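PDB 2YGL: blood group a-and b-cleaving endo-beta-galactosidase from Streptococcus pneumoniae, which cleaves blood group A and B antigens as a family 98 glycoside hydrolase, the part described being its tandem CBM51 modules, which probably bind carbohydrate. Local coordinates for residues Lys241-Val246 against Ile253-Ser258; Ala260-Phe265 against Gln326-Lys331; Lys295-Ser300 against Glu320-Thr325; Ser332-Gly335 against Ala340-Leu343. One frame throughout, in Å; residues are numbered along the deposited sequence.

How the contacts relate
All four contacts lie in the second CBM51 module and illustrate how a beta-sandwich is closed. Contacts 1 and 2 are inter-sheet packing with centres about 10 Å apart, and strands 251-256 and 327-334, one from each, are hydrogen-bonded neighbours in the five-strand sheet. Contact 3 is nested between the two segments of contact 2; with centres about 7 Å apart, the two pack on one another, Ile321 against Ile328, at one border. Contact 4 comes last in sequence, its centre about 15 Å from that of contact 1 and 21 Å from that of contact 2, where strand 327-334 ends and the chain crosses to the other sheet. Together they join both sheets into one module.

Contact 1. Residues Lys241-Val246 against Ile253-Ser258; sequences KGLGTV and IKYDVS
Leu243 and Tyr255 meet across the interior of a beta-sandwich, each reaching inward from a different sheet. Strand 242-244 belongs to the six-strand sheet and strand 251-256 to the five-strand sheet, so side chains rather than backbone bonds make the contact. The two come from opposite directions, and the far end of the tyrosine does the touching: its OH lies 3.5 Å from Leu243 CD1 and 3.9 Å from Leu243 CD2. Both methyls face the oxygen from one side, in van der Waals contact. Tyr255 has CG anti to its own carbonyl carbon (chi1 -66°), and the long ring then carries OH across to the leucine. Leu243 uses the same first rotamer (chi1 -63°), with its branch directed into the sandwich.

Ile253, two residues before Tyr255 on the same strand and on the same face, adds a second, looser touch. Its CD1 is anti to CA (chi2 163°), so that this terminal methyl leads, 4.3 Å from Leu243 CD1. One leucine methyl therefore serves both partners. Thr245 also turns its side chain inward, where it touches Ser332 and Val211. Around the same interior, Leu243 rests on Leu345.

Where strand 251-256 runs out, the chain is turned by an Asx turn. Asp256 OD1 accepts from Ser258 N at 3.1 Å, arriving from above the carboxylate plane. On the same face of that plane a second grip closes on the oxygen: Ser258 OG donates to Asp256 OD1 at 2.7 Å, from the syn side.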
loop_
_atom_site.group_PDB
_atom_site.type_symbol
_atom_site.label_atom_id
_atom_site.label_comp_id
_atom_site.label_asym_id
_atom_site.label_seq_id
_atom_site.Cartn_x
_atom_site.Cartn_y
_atom_site.Cartn_z
ATOM N N LYS A 241 19.469 7.224 -12.236
ATOM C CA LYS A 241 18.691 8.223 -12.961
ATOM C C LYS A 241 18.493 9.485 -12.129
ATOM O O LYS A 241 18.499 9.432 -10.899
ATOM C CB LYS A 241 17.321 7.656 -13.366
ATOM C CG LYS A 241 17.350 6.343 -14.154
ATOM C CD LYS A 241 17.833 6.534 -15.589
ATOM C CE LYS A 241 16.772 7.167 -16.473
ATOM N NZ LYS A 241 17.328 7.464 -17.814
ATOM N N GLY A 242 18.304 10.614 -12.810
ATOM C CA GLY A 242 18.001 11.871 -12.135
ATOM C C GLY A 242 18.338 13.120 -12.925
ATOM O O GLY A 242 18.653 13.050 -14.109
ATOM N N LEU A 243 18.268 14.266 -12.254
ATOM C CA LEU A 243 18.508 15.565 -12.885
ATOM C C LEU A 243 19.568 16.349 -12.115
ATOM O O LEU A 243 19.579 16.342 -10.884
ATOM C CB LEU A 243 17.210 16.378 -12.958
ATOM C CG LEU A 243 16.053 15.820 -13.797
ATOM C CD1 LEU A 243 14.743 16.538 -13.477
ATOM C CD2 LEU A 243 16.362 15.891 -15.290
ATOM N N GLY A 244 20.449 17.021 -12.851
ATOM C CA GLY A 244 21.521 17.814 -12.254
ATOM C C GLY A 244 21.436 19.264 -12.683
ATOM O O GLY A 244 21.467 19.570 -13.878
ATOM N N THR A 245 21.320 20.155 -11.701
ATOM C CA THR A 245 21.177 21.586 -11.967
ATOM C C THR A 245 22.027 22.439 -11.023
ATOM O O THR A 245 22.664 21.917 -10.104
ATOM C CB THR A 245 19.685 22.027 -11.905
ATOM O OG1 THR A 245 19.550 23.346 -12.443
ATOM C CG2 THR A 245 19.147 22.003 -10.474
ATOM N N VAL A 246 22.052 23.744 -11.282
ATOM C CA VAL A 246 22.643 24.714 -10.368
ATOM C C VAL A 246 21.541 25.651 -9.882
ATOM O O VAL A 246 20.847 26.273 -10.688
ATOM C CB VAL A 246 23.796 25.515 -11.025
ATOM C CG1 VAL A 246 24.281 26.639 -10.103
ATOM C CG2 VAL A 246 24.954 24.584 -11.379
ATOM N N ILE A 253 13.088 24.047 -13.734
ATOM C CA ILE A 253 12.882 23.075 -14.802
ATOM C C ILE A 253 11.372 22.893 -14.946
ATOM O O ILE A 253 10.684 22.574 -13.969
ATOM C CB ILE A 253 13.569 21.714 -14.512
ATOM C CG1 ILE A 253 15.008 21.917 -14.019
ATOM C CG2 ILE A 253 13.539 20.821 -15.758
ATOM C CD1 ILE A 253 15.608 20.698 -13.323
ATOM N N LYS A 254 10.869 23.108 -16.158
ATOM C CA LYS A 254 9.429 23.112 -16.414
ATOM C C LYS A 254 9.000 21.970 -17.333
ATOM O O LYS A 254 9.599 21.749 -18.386
ATOM C CB LYS A 254 8.993 24.460 -17.003
ATOM C CG LYS A 254 7.496 24.580 -17.277
ATOM C CD LYS A 254 7.047 26.034 -17.391
ATOM C CE LYS A 254 7.187 26.570 -18.804
ATOM N NZ LYS A 254 6.636 27.954 -18.899
ATOM N N TYR A 255 7.952 21.262 -16.922
ATOM C CA TYR A 255 7.375 20.189 -17.725
ATOM C C TYR A 255 5.918 20.469 -18.060
ATOM O O TYR A 255 5.143 20.903 -17.204
ATOM C CB TYR A 255 7.498 18.843 -17.003
ATOM C CG TYR A 255 8.924 18.384 -16.835
ATOM C CD1 TYR A 255 9.567 17.654 -17.836
ATOM C CD2 TYR A 255 9.638 18.691 -15.680
ATOM C CE1 TYR A 255 10.886 17.236 -17.684
ATOM C CE2 TYR A 255 10.953 18.281 -15.521
ATOM C CZ TYR A 255 11.572 17.555 -16.522
ATOM O OH TYR A 255 12.878 17.152 -16.354
ATOM N N ASP A 256 5.562 20.232 -19.319
ATOM C CA ASP A 256 4.173 20.274 -19.755
ATOM C C ASP A 256 3.591 18.876 -19.590
ATOM O O ASP A 256 3.920 17.963 -20.354
ATOM C CB ASP A 256 4.087 20.745 -21.211
ATOM C CG ASP A 256 2.657 20.777 -21.750
ATOM O OD1 ASP A 256 1.694 20.634 -20.970
ATOM O OD2 ASP A 256 2.501 20.951 -22.972
ATOM N N VAL A 257 2.745 18.713 -18.577
ATOM C CA VAL A 257 2.130 17.416 -18.278
ATOM C C VAL A 257 0.643 17.364 -18.655
ATOM O O VAL A 257 -0.088 16.478 -18.208
ATOM C CB VAL A 257 2.333 16.994 -16.790
ATOM C CG1 VAL A 257 3.808 16.744 -16.501
ATOM C CG2 VAL A 257 1.746 18.030 -15.826
ATOM N N SER A 258 0.215 18.309 -19.491
ATOM C CA SER A 258 -1.183 18.416 -19.921
ATOM C C SER A 258 -1.669 17.176 -20.672
ATOM O O SER A 258 -2.850 16.835 -20.613
ATOM C CB SER A 258 -1.375 19.652 -20.801
ATOM O OG SER A 258 -0.609 19.557 -21.990
#

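Contact 2. Residues Ala260-Phe265 against Gln326-Lys331; sequences ANVTRF and QTIELK
This is a buried, wholly apolar contact between the two sheets of the CBM51 beta-sandwich, made by residues Val262 and Phe265 of strand 262-271 and by strand 327-334. Phe265 and Ile328, the residues nearest by backbone, have CA atoms 9.7 Å apart, a gap filled by side chains.

Phe265 and Leu330 approach from opposite directions and meet as a CH-pi contact. Leu330 CD2 sits over one face of the phenyl ring, 4.2 Å from its centroid and 23° off the ring normal. The methyl is displaced toward the rim, and CZ of Phe265 is its closest atom at 3.9 Å. The ring is carried that far because CG of Phe265 stands opposite the backbone N (chi1 169°). Val290 also packs against Phe265, and Leu192 touches both Phe265 and Leu330, so the pair is part of a larger hydrophobic interior.

Val262 supplies the second touch, although it lies three residues before Phe265, an odd spacing that in a regular strand would put the two on opposite faces. A classic beta bulge resolves this: Thr263 and Arg264 both face Met351, and the extra residue brings Val262 and Phe265 to the same inner face. Arg264 turns away from strand 327-334 and forms a salt bridge with Asp318. Phe350 lies against both Val262 and Ile328, closing the group from the neighbouring strand. Ile328 reaches across with a stretched chain (chi2 168°), and its terminal methyl CD1 comes within 4.2 Å of Val262 CG1.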
loop_
_atom_site.group_PDB
_atom_site.type_symbol
_atom_site.label_atom_id
_atom_site.label_comp_id
_atom_site.label_asym_id
_atom_site.label_seq_id
_atom_site.Cartn_x
_atom_site.Cartn_y
_atom_site.Cartn_z
ATOM N N ALA A 260 -1.023 14.077 -20.060
ATOM C CA ALA A 260 -1.060 12.870 -19.232
ATOM C C ALA A 260 -1.702 13.097 -17.869
ATOM O O ALA A 260 -1.751 14.221 -17.366
ATOM C CB ALA A 260 0.338 12.286 -19.068
ATOM N N ASN A 261 -2.179 12.007 -17.278
ATOM C CA ASN A 261 -2.803 12.025 -15.968
ATOM C C ASN A 261 -1.772 11.739 -14.865
ATOM O O ASN A 261 -1.813 10.699 -14.200
ATOM C CB ASN A 261 -3.962 11.019 -15.943
ATOM C CG ASN A 261 -4.706 11.008 -14.623
ATOM O OD1 ASN A 261 -4.822 12.033 -13.948
ATOM N ND2 ASN A 261 -5.214 9.840 -14.245
ATOM N N VAL A 262 -0.845 12.680 -14.690
ATOM C CA VAL A 262 0.228 12.565 -13.700
ATOM C C VAL A 262 -0.339 12.751 -12.294
ATOM O O VAL A 262 -1.014 13.739 -12.020
ATOM C CB VAL A 262 1.359 13.601 -13.962
ATOM C CG1 VAL A 262 2.463 13.483 -12.915
ATOM C CG2 VAL A 262 1.936 13.429 -15.365
ATOM N N THR A 263 -0.052 11.801 -11.409
ATOM C CA THR A 263 -0.628 11.812 -10.064
ATOM C C THR A 263 0.395 11.950 -8.939
ATOM O O THR A 263 0.023 12.227 -7.798
ATOM C CB THR A 263 -1.457 10.537 -9.800
ATOM O OG1 THR A 263 -0.629 9.387 -10.008
ATOM C CG2 THR A 263 -2.670 10.472 -10.728
ATOM N N ARG A 264 1.674 11.759 -9.251
ATOM C CA ARG A 264 2.699 11.646 -8.214
ATOM C C ARG A 264 4.087 12.031 -8.728
ATOM O O ARG A 264 4.444 11.723 -9.867
ATOM C CB ARG A 264 2.715 10.207 -7.689
ATOM C CG ARG A 264 3.243 10.007 -6.278
ATOM C CD ARG A 264 3.100 8.538 -5.893
ATOM N NE ARG A 264 3.792 8.199 -4.652
ATOM C CZ ARG A 264 4.042 6.956 -4.245
ATOM N NH1 ARG A 264 3.660 5.917 -4.980
ATOM N NH2 ARG A 264 4.681 6.749 -3.099
ATOM N N PHE A 265 4.854 12.716 -7.884
ATOM C CA PHE A 265 6.255 13.025 -8.171
ATOM C C PHE A 265 7.149 12.475 -7.060
ATOM O O PHE A 265 6.924 12.761 -5.881
ATOM C CB PHE A 265 6.458 14.536 -8.348
ATOM C CG PHE A 265 7.907 14.959 -8.392
ATOM C CD1 PHE A 265 8.693 14.695 -9.511
ATOM C CD2 PHE A 265 8.481 15.625 -7.312
ATOM C CE1 PHE A 265 10.028 15.083 -9.553
ATOM C CE2 PHE A 265 9.815 16.017 -7.343
ATOM C CZ PHE A 265 10.591 15.747 -8.468
ATOM N N GLN A 326 -1.571 21.066 -15.541
ATOM C CA GLN A 326 -1.062 21.382 -16.877
ATOM C C GLN A 326 0.458 21.507 -16.891
ATOM O O GLN A 326 1.121 21.070 -17.839
ATOM C CB GLN A 326 -1.687 22.683 -17.405
ATOM C CG GLN A 326 -3.218 22.679 -17.468
ATOM C CD GLN A 326 -3.766 21.537 -18.307
ATOM O OE1 GLN A 326 -4.290 20.559 -17.776
ATOM N NE2 GLN A 326 -3.630 21.648 -19.620
ATOM N N THR A 327 0.995 22.108 -15.830
ATOM C CA THR A 327 2.402 22.467 -15.751
ATOM C C THR A 327 2.989 22.081 -14.395
ATOM O O THR A 327 2.395 22.352 -13.348
ATOM C CB THR A 327 2.588 23.985 -15.993
ATOM O OG1 THR A 327 2.062 24.330 -17.280
ATOM C CG2 THR A 327 4.057 24.388 -15.931
ATOM N N ILE A 328 4.149 21.432 -14.424
ATOM C CA ILE A 328 4.917 21.172 -13.209
ATOM C C ILE A 328 6.276 21.860 -13.319
ATOM O O ILE A 328 6.986 21.687 -14.309
ATOM C CB ILE A 328 5.076 19.652 -12.918
ATOM C CG1 ILE A 328 3.717 19.031 -12.566
ATOM C CG2 ILE A 328 6.091 19.412 -11.782
ATOM C CD1 ILE A 328 3.700 17.511 -12.542
ATOM N N GLU A 329 6.611 22.655 -12.305
ATOM C CA GLU A 329 7.908 23.321 -12.219
ATOM C C GLU A 329 8.685 22.861 -10.989
ATOM O O GLU A 329 8.123 22.718 -9.898
ATOM C CB GLU A 329 7.738 24.841 -12.186
ATOM C CG GLU A 329 7.330 25.459 -13.515
ATOM C CD GLU A 329 6.823 26.883 -13.367
ATOM O OE1 GLU A 329 5.847 27.102 -12.620
ATOM O OE2 GLU A 329 7.398 27.785 -14.009
ATOM N N LEU A 330 9.982 22.633 -11.181
ATOM C CA LEU A 330 10.884 22.246 -10.101
ATOM C C LEU A 330 11.863 23.388 -9.852
ATOM O O LEU A 330 12.713 23.677 -10.695
ATOM C CB LEU A 330 11.626 20.956 -10.463
ATOM C CG LEU A 330 10.778 19.779 -10.964
ATOM C CD1 LEU A 330 11.676 18.634 -11.387
ATOM C CD2 LEU A 330 9.764 19.310 -9.911
ATOM N N LYS A 331 11.730 24.036 -8.698
ATOM C CA LYS A 331 12.427 25.301 -8.438
ATOM C C LYS A 331 13.496 25.171 -7.358
ATOM O O LYS A 331 13.224 24.691 -6.255
ATOM C CB LYS A 331 11.427 26.406 -8.079
ATOM C CG LYS A 331 10.362 26.650 -9.141
ATOM C CD LYS A 331 9.568 27.907 -8.847
ATOM C CE LYS A 331 8.535 28.163 -9.931
ATOM N NZ LYS A 331 7.747 29.393 -9.657
#

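Contact 3. Residues Lys295-Ser300 against Glu320-Thr325; sequences KVIYSS and EIPKDT
The carbonyl oxygen Pro322 O is held twice by one residue, as Thr325 OG1 donates to it at 2.6 Å and Thr325 N reaches it more weakly at 3.3 Å. The backbone bond closes a type II beta turn from Pro322 to Thr325, and the hydroxyl reinforces it, in the loop that leaves strand 315-320 at the border of the beta-sandwich. The hydroxyl meets Pro322 O at a C=O...donor angle of 134°, tilted 24° from the carbonyl plane. Asp324 takes the positive phi that this turn type requires at its third position. Between the two central residues of the turn, Lys323 NZ makes a salt bridge with Asp324 OD2, ending on the syn side of the carboxylate but well out of its plane.

Facing this loop is strand 295-299, the outermost strand of the five-strand sheet within this chain. Ile297 makes the whole contact through one methyl. Its CG1 sits between the backbone N and the carbonyl carbon (chi1 59°), the crowded position, and the chain beyond is nearly extended, which brings CD1 to the loop. There it meets Ile321 CD1 at 3.7 Å, methyl to methyl, Ile297 pointing at the end of Ile321, which runs across it at about a right angle. Ile321 continues inward onto Val262 and Phe265, so the contact runs into the sandwich interior.

Strand 295-299 has a classic bulge here, Ile297 and Tyr298 both facing Val290. Ile297 CD1 also lies against the proline ring, 4.2 Å from Pro322 CD, and touches backbone too: Ile297 CD1 is 3.6 Å from Glu320 O.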
loop_
_atom_site.group_PDB
_atom_site.type_symbol
_atom_site.label_atom_id
_atom_site.label_comp_id
_atom_site.label_asym_id
_atom_site.label_seq_id
_atom_site.Cartn_x
_atom_site.Cartn_y
_atom_site.Cartn_z
ATOM N N LYS A 295 1.196 26.960 -8.335
ATOM C CA LYS A 295 0.936 26.742 -6.917
ATOM C C LYS A 295 1.950 25.779 -6.298
ATOM O O LYS A 295 2.124 24.650 -6.771
ATOM C CB LYS A 295 -0.495 26.227 -6.713
ATOM C CG LYS A 295 -1.000 26.311 -5.277
ATOM C CD LYS A 295 -2.435 25.792 -5.168
ATOM C CE LYS A 295 -2.992 25.949 -3.758
ATOM N NZ LYS A 295 -2.362 25.015 -2.778
ATOM N N VAL A 296 2.616 26.237 -5.241
ATOM C CA VAL A 296 3.582 25.417 -4.512
ATOM C C VAL A 296 2.853 24.267 -3.821
ATOM O O VAL A 296 1.987 24.494 -2.973
ATOM C CB VAL A 296 4.388 26.259 -3.480
ATOM C CG1 VAL A 296 5.287 25.376 -2.632
ATOM C CG2 VAL A 296 5.215 27.329 -4.190
ATOM N N ILE A 297 3.189 23.039 -4.213
ATOM C CA ILE A 297 2.595 21.841 -3.614
ATOM C C ILE A 297 3.595 21.082 -2.743
ATOM O O ILE A 297 3.214 20.180 -1.992
ATOM C CB ILE A 297 1.946 20.903 -4.670
ATOM C CG1 ILE A 297 2.978 20.450 -5.714
ATOM C CG2 ILE A 297 0.734 21.589 -5.315
ATOM C CD1 ILE A 297 2.541 19.258 -6.547
ATOM N N TYR A 298 4.872 21.444 -2.865
ATOM C CA TYR A 298 5.912 21.013 -1.935
ATOM C C TYR A 298 6.943 22.120 -1.715
ATOM O O TYR A 298 7.387 22.762 -2.667
ATOM C CB TYR A 298 6.637 19.743 -2.413
ATOM C CG TYR A 298 7.807 19.394 -1.508
ATOM C CD1 TYR A 298 7.624 18.592 -0.382
ATOM C CD2 TYR A 298 9.087 19.906 -1.752
ATOM C CE1 TYR A 298 8.680 18.291 0.466
ATOM C CE2 TYR A 298 10.151 19.616 -0.905
ATOM C CZ TYR A 298 9.940 18.807 0.198
ATOM O OH TYR A 298 10.986 18.510 1.037
ATOM N N SER A 299 7.324 22.317 -0.455
ATOM C CA SER A 299 8.436 23.195 -0.099
ATOM C C SER A 299 9.316 22.538 0.958
ATOM O O SER A 299 8.816 21.990 1.943
ATOM C CB SER A 299 7.927 24.542 0.404
ATOM O OG SER A 299 9.002 25.441 0.603
ATOM N N SER A 300 10.629 22.599 0.749
ATOM C CA SER A 300 11.589 21.979 1.661
ATOM C C SER A 300 11.758 22.738 2.982
ATOM O O SER A 300 12.322 22.200 3.940
ATOM C CB SER A 300 12.949 21.803 0.975
ATOM O OG SER A 300 13.530 23.054 0.655
ATOM N N GLU A 320 1.693 14.253 -4.098
ATOM C CA GLU A 320 0.592 14.040 -5.034
ATOM C C GLU A 320 0.474 15.217 -5.991
ATOM O O GLU A 320 0.564 16.372 -5.577
ATOM C CB GLU A 320 -0.736 13.862 -4.289
ATOM C CG GLU A 320 -0.904 12.521 -3.589
ATOM C CD GLU A 320 -2.280 12.349 -2.950
ATOM O OE1 GLU A 320 -3.010 13.353 -2.783
ATOM O OE2 GLU A 320 -2.633 11.199 -2.611
ATOM N N ILE A 321 0.277 14.914 -7.269
ATOM C CA ILE A 321 0.011 15.939 -8.273
ATOM C C ILE A 321 -1.504 16.055 -8.432
ATOM O O ILE A 321 -2.172 15.051 -8.699
ATOM C CB ILE A 321 0.668 15.597 -9.642
ATOM C CG1 ILE A 321 2.168 15.278 -9.487
ATOM C CG2 ILE A 321 0.425 16.709 -10.661
ATOM C CD1 ILE A 321 3.009 16.364 -8.822
ATOM N N PRO A 322 -2.056 17.272 -8.258
ATOM C CA PRO A 322 -3.506 17.443 -8.363
ATOM C C PRO A 322 -4.034 17.066 -9.745
ATOM O O PRO A 322 -3.367 17.309 -10.754
ATOM C CB PRO A 322 -3.703 18.944 -8.114
ATOM C CG PRO A 322 -2.495 19.366 -7.353
ATOM C CD PRO A 322 -1.384 18.541 -7.923
ATOM N N LYS A 323 -5.221 16.463 -9.772
ATOM C CA LYS A 323 -5.910 16.120 -11.013
ATOM C C LYS A 323 -5.971 17.328 -11.951
ATOM O O LYS A 323 -6.160 18.461 -11.500
ATOM C CB LYS A 323 -7.323 15.608 -10.693
ATOM C CG LYS A 323 -8.135 15.118 -11.889
ATOM C CD LYS A 323 -9.517 14.652 -11.443
ATOM C CE LYS A 323 -10.489 14.534 -12.611
ATOM N NZ LYS A 323 -10.954 15.857 -13.111
ATOM N N ASP A 324 -5.779 17.066 -13.245
ATOM C CA ASP A 324 -5.845 18.076 -14.317
ATOM C C ASP A 324 -4.710 19.120 -14.326
ATOM O O ASP A 324 -4.873 20.212 -14.876
ATOM C CB ASP A 324 -7.221 18.767 -14.352
ATOM C CG ASP A 324 -8.363 17.799 -14.639
ATOM O OD1 ASP A 324 -8.168 16.824 -15.396
ATOM O OD2 ASP A 324 -9.468 18.022 -14.104
ATOM N N THR A 325 -3.564 18.774 -13.740
ATOM C CA THR A 325 -2.394 19.665 -13.735
ATOM C C THR A 325 -1.834 19.820 -15.151
ATOM O O THR A 325 -1.652 18.833 -15.868
ATOM C CB THR A 325 -1.289 19.165 -12.763
ATOM O OG1 THR A 325 -1.776 19.205 -11.415
ATOM C CG2 THR A 325 -0.032 20.025 -12.853
#

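Contact 4. Residues Ser332-Gly335 against Ala340-Leu343; sequences SYSG and ADEL
Ser332 places OG anti to its own carbonyl carbon (chi1 -54°), while Leu343 swings CG to the side opposite its backbone N (chi1 -169°), and these two settings bring hydroxyl and isobutyl group together. Ser332 OG lies 3.7 Å from Leu343 CD1 and 3.9 Å from Leu343 CD2, so the forked end of the leucine closes over the oxygen. Ser332 CB follows at 3.9 Å from the same CD1. This is van der Waals packing of a small polar side chain on methyls. Phe288 touches Ser332 and Ile285 touches Leu343, both from strand 285-292.

The two residues belong to different sheets of the beta-sandwich: strand 327-334 ends in the five-strand sheet, and strand 343-352 begins in the six-strand one, making the connection a beta-arch. On the way the backbone takes an inverse gamma turn centred on Glu342, marked by a weak bond from Leu343 N to Asp341 O of 3.0 Å. The Glu342 carboxylate is hydrogen-bonded to Thr218 OG1.

Further along the arch, Ser334 and Asp341 touch more loosely, Asp341 turning its side chain toward the strand. When the two modules are aligned by sequence, they correspond to Ala152 and Asp159 of the first module, which there belong to a calcium site together with Val102 and His155; the entry's calcium lies in that module. The hydroxyl of Ser334 is already used locally, hydrogen-bonded to the backbone N of Lys336. Its nearest approach across the contact is to carbon, Ser334 OG lying 4.2 Å from Asp341 CB.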
loop_
_atom_site.group_PDB
_atom_site.type_symbol
_atom_site.label_atom_id
_atom_site.label_comp_id
_atom_site.label_asym_id
_atom_site.label_seq_id
_atom_site.Cartn_x
_atom_site.Cartn_y
_atom_site.Cartn_z
ATOM N N SER A 332 14.707 25.611 -7.693
ATOM C CA SER A 332 15.866 25.487 -6.812
ATOM C C SER A 332 16.415 26.856 -6.432
ATOM O O SER A 332 16.774 27.656 -7.300
ATOM C CB SER A 332 16.962 24.650 -7.480
ATOM O OG SER A 332 16.454 23.404 -7.911
ATOM N N TYR A 333 16.483 27.107 -5.127
ATOM C CA TYR A 333 16.888 28.403 -4.596
ATOM C C TYR A 333 18.262 28.339 -3.940
ATOM O O TYR A 333 18.481 27.590 -2.984
ATOM C CB TYR A 333 15.852 28.924 -3.599
ATOM C CG TYR A 333 14.495 29.228 -4.197
ATOM C CD1 TYR A 333 13.579 28.205 -4.461
ATOM C CD2 TYR A 333 14.115 30.542 -4.477
ATOM C CE1 TYR A 333 12.325 28.480 -4.998
ATOM C CE2 TYR A 333 12.862 30.830 -5.014
ATOM C CZ TYR A 333 11.972 29.792 -5.272
ATOM O OH TYR A 333 10.735 30.066 -5.804
ATOM N N SER A 334 19.180 29.141 -4.471
ATOM C CA SER A 334 20.564 29.182 -4.015
ATOM C C SER A 334 20.709 29.818 -2.632
ATOM O O SER A 334 19.944 30.714 -2.265
ATOM C CB SER A 334 21.409 29.948 -5.037
ATOM O OG SER A 334 22.774 29.947 -4.675
ATOM N N GLY A 335 21.694 29.341 -1.872
ATOM C CA GLY A 335 22.049 29.928 -0.575
ATOM C C GLY A 335 22.787 31.250 -0.723
ATOM O O GLY A 335 22.819 32.059 0.205
ATOM N N ALA A 340 28.389 25.430 -3.022
ATOM C CA ALA A 340 27.667 24.158 -3.059
ATOM C C ALA A 340 26.212 24.325 -3.513
ATOM O O ALA A 340 25.276 24.043 -2.759
ATOM C CB ALA A 340 27.747 23.455 -1.705
ATOM N N ASP A 341 26.040 24.787 -4.752
ATOM C CA ASP A 341 24.712 24.999 -5.334
ATOM C C ASP A 341 24.354 23.939 -6.384
ATOM O O ASP A 341 23.403 24.105 -7.150
ATOM C CB ASP A 341 24.587 26.419 -5.913
ATOM C CG ASP A 341 25.743 26.794 -6.832
ATOM O OD1 ASP A 341 26.447 25.897 -7.343
ATOM O OD2 ASP A 341 25.947 28.006 -7.052
ATOM N N GLU A 342 25.119 22.848 -6.394
ATOM C CA GLU A 342 24.931 21.751 -7.343
ATOM C C GLU A 342 23.825 20.814 -6.864
ATOM O O GLU A 342 24.093 19.697 -6.405
ATOM C CB GLU A 342 26.243 20.976 -7.525
ATOM C CG GLU A 342 27.381 21.772 -8.162
ATOM C CD GLU A 342 27.407 21.669 -9.683
ATOM O OE1 GLU A 342 27.161 20.569 -10.223
ATOM O OE2 GLU A 342 27.691 22.691 -10.338
ATOM N N LEU A 343 22.583 21.275 -6.968
ATOM C CA LEU A 343 21.428 20.499 -6.530
ATOM C C LEU A 343 21.132 19.385 -7.529
ATOM O O LEU A 343 21.087 19.614 -8.737
ATOM C CB LEU A 343 20.203 21.410 -6.337
ATOM C CG LEU A 343 18.951 20.852 -5.643
ATOM C CD1 LEU A 343 18.177 21.948 -4.924
ATOM C CD2 LEU A 343 18.036 20.122 -6.624
#